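Local atomic coordinates of regulatory protein YycH-like domain-containing protein (Eubacterium rectale, PDB entry 5COZ), a protein that is of unknown function but has a YycH-like domain and is made with a signal sequence, consistent with an exported, possibly lipid-anchored protein. Residues S293-M306 / I317-L330. Numbering follows the deposited sequence.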
# COMPACT_ATOMS: atom_id res chain seq x y z
N SER A 293 -8.70 -24.10 -10.74
CA SER A 293 -8.83 -23.59 -9.39
C SER A 293 -9.84 -22.42 -9.34
O SER A 293 -10.11 -21.91 -8.25
CB SER A 293 -7.47 -23.13 -8.85
OG SER A 293 -6.66 -24.25 -8.55
N GLY A 294 -10.35 -22.02 -10.50
CA GLY A 294 -11.37 -20.96 -10.58
C GLY A 294 -11.11 -19.87 -11.60
O GLY A 294 -9.97 -19.61 -12.00
N ASP A 295 -12.20 -19.16 -11.96
CA ASP A 295 -12.11 -18.05 -12.92
C ASP A 295 -11.20 -16.96 -12.40
O ASP A 295 -11.15 -16.74 -11.19
CB ASP A 295 -13.50 -17.48 -13.15
CG ASP A 295 -14.50 -18.48 -13.69
OD1 ASP A 295 -14.08 -19.57 -14.18
OD2 ASP A 295 -15.71 -18.17 -13.66
N ILE A 296 -10.51 -16.27 -13.30
CA ILE A 296 -9.53 -15.27 -12.91
C ILE A 296 -9.81 -13.92 -13.55
O ILE A 296 -10.21 -13.86 -14.71
CB ILE A 296 -8.10 -15.78 -13.27
CG1 ILE A 296 -7.69 -16.93 -12.33
CG2 ILE A 296 -7.04 -14.63 -13.21
CD1 ILE A 296 -6.47 -17.78 -12.80
N GLU A 297 -9.52 -12.83 -12.80
CA GLU A 297 -9.57 -11.47 -13.30
C GLU A 297 -8.31 -10.75 -12.86
O GLU A 297 -8.08 -10.60 -11.66
CB GLU A 297 -10.82 -10.74 -12.81
CG GLU A 297 -10.90 -9.33 -13.36
CD GLU A 297 -12.20 -8.65 -12.99
OE1 GLU A 297 -13.25 -9.13 -13.45
OE2 GLU A 297 -12.16 -7.73 -12.15
N VAL A 298 -7.50 -10.29 -13.82
CA VAL A 298 -6.28 -9.51 -13.53
C VAL A 298 -6.71 -8.08 -13.24
O VAL A 298 -7.44 -7.49 -14.04
CB VAL A 298 -5.28 -9.59 -14.71
CG1 VAL A 298 -4.08 -8.64 -14.48
CG2 VAL A 298 -4.80 -11.03 -14.91
N SER A 299 -6.27 -7.51 -12.09
CA SER A 299 -6.74 -6.19 -11.66
C SER A 299 -5.67 -5.09 -11.69
O SER A 299 -6.04 -3.91 -11.69
CB SER A 299 -7.31 -6.30 -10.25
OG SER A 299 -6.27 -6.46 -9.29
N GLU A 300 -4.37 -5.44 -11.60
CA GLU A 300 -3.36 -4.40 -11.60
C GLU A 300 -2.01 -4.96 -12.02
O GLU A 300 -1.65 -6.08 -11.63
CB GLU A 300 -3.25 -3.79 -10.19
CG GLU A 300 -2.21 -2.71 -10.07
CD GLU A 300 -2.05 -2.06 -8.71
OE1 GLU A 300 -2.95 -2.19 -7.85
OE2 GLU A 300 -1.03 -1.36 -8.54
N ILE A 301 -1.25 -4.17 -12.80
CA ILE A 301 0.13 -4.47 -13.13
C ILE A 301 0.92 -3.26 -12.64
O ILE A 301 0.60 -2.13 -13.04
CB ILE A 301 0.36 -4.78 -14.61
CG1 ILE A 301 -0.53 -5.93 -15.07
CG2 ILE A 301 1.87 -5.05 -14.88
CD1 ILE A 301 -0.52 -6.08 -16.67
N SER A 302 1.92 -3.47 -11.79
CA SER A 302 2.58 -2.37 -11.11
C SER A 302 4.08 -2.56 -11.04
O SER A 302 4.55 -3.64 -10.69
CB SER A 302 2.02 -2.30 -9.68
OG SER A 302 2.62 -1.28 -8.90
N LEU A 303 4.83 -1.49 -11.33
CA LEU A 303 6.29 -1.45 -11.20
C LEU A 303 6.61 -1.01 -9.78
O LEU A 303 6.17 0.07 -9.37
CB LEU A 303 6.89 -0.47 -12.23
CG LEU A 303 8.37 -0.19 -12.09
CD1 LEU A 303 9.20 -1.49 -12.28
CD2 LEU A 303 8.78 0.89 -13.14
N GLU A 304 7.33 -1.85 -9.04
CA GLU A 304 7.60 -1.54 -7.63
C GLU A 304 9.02 -1.88 -7.28
O GLU A 304 9.69 -2.60 -8.01
CB GLU A 304 6.63 -2.32 -6.70
CG GLU A 304 5.17 -2.09 -7.10
CD GLU A 304 4.12 -2.75 -6.23
OE1 GLU A 304 4.51 -3.50 -5.31
OE2 GLU A 304 2.91 -2.61 -6.55
N TYR A 305 9.49 -1.37 -6.13
CA TYR A 305 10.80 -1.73 -5.62
C TYR A 305 10.63 -2.72 -4.48
O TYR A 305 10.07 -2.38 -3.43
CB TYR A 305 11.53 -0.48 -5.09
CG TYR A 305 12.47 0.19 -6.06
CD1 TYR A 305 13.44 -0.54 -6.74
CD2 TYR A 305 12.46 1.57 -6.23
CE1 TYR A 305 14.39 0.09 -7.56
CE2 TYR A 305 13.40 2.21 -7.04
CZ TYR A 305 14.37 1.47 -7.69
OH TYR A 305 15.31 2.10 -8.47
N MSE A 306 11.15 -3.93 -4.67
CA MSE A 306 11.07 -4.93 -3.62
C MSE A 306 12.35 -4.90 -2.79
O MSE A 306 13.44 -4.71 -3.34
CB MSE A 306 10.85 -6.33 -4.20
CG MSE A 306 10.69 -7.38 -3.11
SE MSE A 306 9.92 -9.01 -3.79
CE MSE A 306 8.09 -8.46 -3.81
N ILE A 317 17.58 -3.50 -2.83
CA ILE A 317 16.35 -2.92 -3.40
C ILE A 317 16.40 -3.16 -4.90
O ILE A 317 17.39 -2.77 -5.55
CB ILE A 317 16.17 -1.44 -3.01
CG1 ILE A 317 14.85 -0.87 -3.56
CG2 ILE A 317 17.38 -0.52 -3.35
CD1 ILE A 317 14.45 0.48 -2.97
N LYS A 318 15.39 -3.88 -5.45
CA LYS A 318 15.44 -4.24 -6.87
C LYS A 318 14.07 -4.06 -7.46
O LYS A 318 13.07 -4.31 -6.76
CB LYS A 318 15.88 -5.72 -7.04
CG LYS A 318 17.30 -5.97 -6.49
CD LYS A 318 17.76 -7.42 -6.71
CE LYS A 318 18.10 -7.68 -8.17
NZ LYS A 318 18.41 -9.11 -8.43
N PRO A 319 13.97 -3.66 -8.73
CA PRO A 319 12.64 -3.46 -9.31
C PRO A 319 11.98 -4.78 -9.66
O PRO A 319 12.63 -5.73 -10.13
CB PRO A 319 12.92 -2.66 -10.59
CG PRO A 319 14.32 -3.11 -11.01
CD PRO A 319 15.04 -3.28 -9.69
N VAL A 320 10.67 -4.80 -9.46
CA VAL A 320 9.83 -5.94 -9.79
C VAL A 320 8.59 -5.45 -10.52
O VAL A 320 8.14 -4.31 -10.31
CB VAL A 320 9.42 -6.78 -8.52
CG1 VAL A 320 10.64 -7.43 -7.89
CG2 VAL A 320 8.64 -5.94 -7.48
N TRP A 321 8.01 -6.32 -11.35
CA TRP A 321 6.67 -6.14 -11.89
C TRP A 321 5.74 -7.04 -11.08
O TRP A 321 6.00 -8.24 -10.98
CB TRP A 321 6.60 -6.52 -13.37
CG TRP A 321 7.18 -5.51 -14.30
CD1 TRP A 321 8.31 -5.63 -15.05
CD2 TRP A 321 6.57 -4.27 -14.70
NE1 TRP A 321 8.47 -4.53 -15.87
CE2 TRP A 321 7.39 -3.69 -15.69
CE3 TRP A 321 5.40 -3.59 -14.30
CZ2 TRP A 321 7.09 -2.47 -16.30
CZ3 TRP A 321 5.09 -2.38 -14.92
CH2 TRP A 321 5.93 -1.83 -15.90
N VAL A 322 4.71 -6.44 -10.46
CA VAL A 322 3.75 -7.20 -9.66
C VAL A 322 2.45 -7.26 -10.43
O VAL A 322 1.99 -6.24 -10.94
CB VAL A 322 3.51 -6.55 -8.27
CG1 VAL A 322 2.63 -7.49 -7.42
CG2 VAL A 322 4.84 -6.30 -7.55
N VAL A 323 1.85 -8.46 -10.52
CA VAL A 323 0.53 -8.62 -11.12
C VAL A 323 -0.42 -9.03 -10.01
O VAL A 323 -0.26 -10.07 -9.39
CB VAL A 323 0.51 -9.66 -12.27
CG1 VAL A 323 -0.89 -9.79 -12.88
CG2 VAL A 323 1.52 -9.27 -13.35
N TYR A 324 -1.44 -8.18 -9.78
CA TYR A 324 -2.46 -8.45 -8.79
C TYR A 324 -3.66 -8.99 -9.52
O TYR A 324 -4.04 -8.42 -10.57
CB TYR A 324 -2.83 -7.17 -8.03
CG TYR A 324 -1.65 -6.54 -7.31
CD1 TYR A 324 -0.88 -5.56 -7.94
CD2 TYR A 324 -1.39 -6.82 -5.97
CE1 TYR A 324 0.17 -4.91 -7.26
CE2 TYR A 324 -0.34 -6.19 -5.29
CZ TYR A 324 0.40 -5.21 -5.92
OH TYR A 324 1.44 -4.61 -5.27
N TYR A 325 -4.24 -10.10 -9.02
CA TYR A 325 -5.39 -10.67 -9.69
C TYR A 325 -6.33 -11.30 -8.69
O TYR A 325 -5.93 -11.59 -7.57
CB TYR A 325 -4.93 -11.70 -10.76
CG TYR A 325 -4.31 -12.96 -10.18
CD1 TYR A 325 -2.96 -13.02 -9.88
CD2 TYR A 325 -5.08 -14.11 -10.00
CE1 TYR A 325 -2.38 -14.19 -9.38
CE2 TYR A 325 -4.52 -15.28 -9.49
CZ TYR A 325 -3.17 -15.31 -9.17
OH TYR A 325 -2.62 -16.49 -8.69
N TYR A 326 -7.56 -11.57 -9.13
CA TYR A 326 -8.54 -12.28 -8.32
C TYR A 326 -8.78 -13.66 -8.89
O TYR A 326 -8.77 -13.82 -10.11
CB TYR A 326 -9.90 -11.54 -8.34
CG TYR A 326 -9.86 -10.18 -7.73
CD1 TYR A 326 -9.76 -10.01 -6.35
CD2 TYR A 326 -10.01 -9.04 -8.52
CE1 TYR A 326 -9.76 -8.74 -5.77
CE2 TYR A 326 -9.99 -7.76 -7.96
CZ TYR A 326 -9.88 -7.62 -6.58
OH TYR A 326 -9.85 -6.37 -5.99
N GLN A 327 -9.02 -14.64 -8.02
CA GLN A 327 -9.47 -15.94 -8.48
C GLN A 327 -10.71 -16.32 -7.70
O GLN A 327 -10.73 -16.23 -6.48
CB GLN A 327 -8.39 -17.02 -8.37
CG GLN A 327 -8.86 -18.35 -8.97
CD GLN A 327 -7.73 -19.35 -9.11
OE1 GLN A 327 -6.90 -19.50 -8.21
NE2 GLN A 327 -7.68 -20.01 -10.25
N ASN A 328 -11.71 -16.80 -8.42
CA ASN A 328 -13.00 -17.17 -7.86
C ASN A 328 -12.94 -18.63 -7.44
O ASN A 328 -13.24 -19.54 -8.22
CB ASN A 328 -14.06 -16.90 -8.92
CG ASN A 328 -15.45 -16.79 -8.39
OD1 ASN A 328 -15.66 -16.73 -7.16
ND2 ASN A 328 -16.43 -16.78 -9.30
N GLN A 329 -12.46 -18.85 -6.21
CA GLN A 329 -12.15 -20.20 -5.74
C GLN A 329 -13.31 -20.88 -5.03
O GLN A 329 -14.09 -20.24 -4.34
CB GLN A 329 -10.95 -20.14 -4.80
CG GLN A 329 -9.68 -19.71 -5.53
CD GLN A 329 -8.44 -19.76 -4.66
OE1 GLN A 329 -8.50 -19.95 -3.43
NE2 GLN A 329 -7.28 -19.57 -5.31
N LEU A 330 -13.39 -22.21 -5.19
CA LEU A 330 -14.41 -22.99 -4.53
C LEU A 330 -14.10 -23.06 -3.01
O LEU A 330 -12.96 -23.34 -2.63
CB LEU A 330 -14.43 -24.39 -5.16
CG LEU A 330 -15.52 -25.33 -4.70
CD1 LEU A 330 -16.90 -24.81 -5.08
CD2 LEU A 330 -15.28 -26.70 -5.28
O HOH W 1 -11.08 -23.59 -6.29
O HOH W 2 -14.71 -19.91 -10.66
O HOH W 3 -16.36 -16.16 -12.04
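Tyr324 and Glu304 extend to meet each other on one face of an antiparallel beta hairpin. The phenol donates from OH to Glu304 OE2 over 2.8 Å, on the syn lone pair and near the ring plane; Ser302 OG takes the anti lone pair of the same oxygen at 2.7 Å. With CG anti to its carbonyl carbon (chi1 -53°) and an extended chain beyond, Glu304 holds its carboxylate at the ring's edge, the two planes 41° apart. Glu300 instead runs alongside the Tyr324 ring, its CB 3.7 Å from Tyr324 CD1. Arg227 forms salt bridges with both glutamates, and Asn50 also bonds Glu300.

At Ser299 and Glu300 the register slips by one: both backbone N atoms reach Tyr324 O from the same side of its plane, at 2.8 Å from Ser299 N and 3.2 Å from Glu300 N, a classic beta bulge. The other face is largely apolar. Leu303 CB sits over the six-membered ring of Trp321, 4.0 Å from its centroid, and Ile317 CD1 lies over one face of the Tyr305 ring in a second CH-pi contact. Toward the hairpin's open end, Gln327 NE2 bonds Gly294 O at 2.9 Å, nearly straight at 168°.

Two buried carboxylates sharing one arginine, with a serine and a tyrosine donating to Glu304, suggest that Glu304 is stabilised as an anion within this polar cluster.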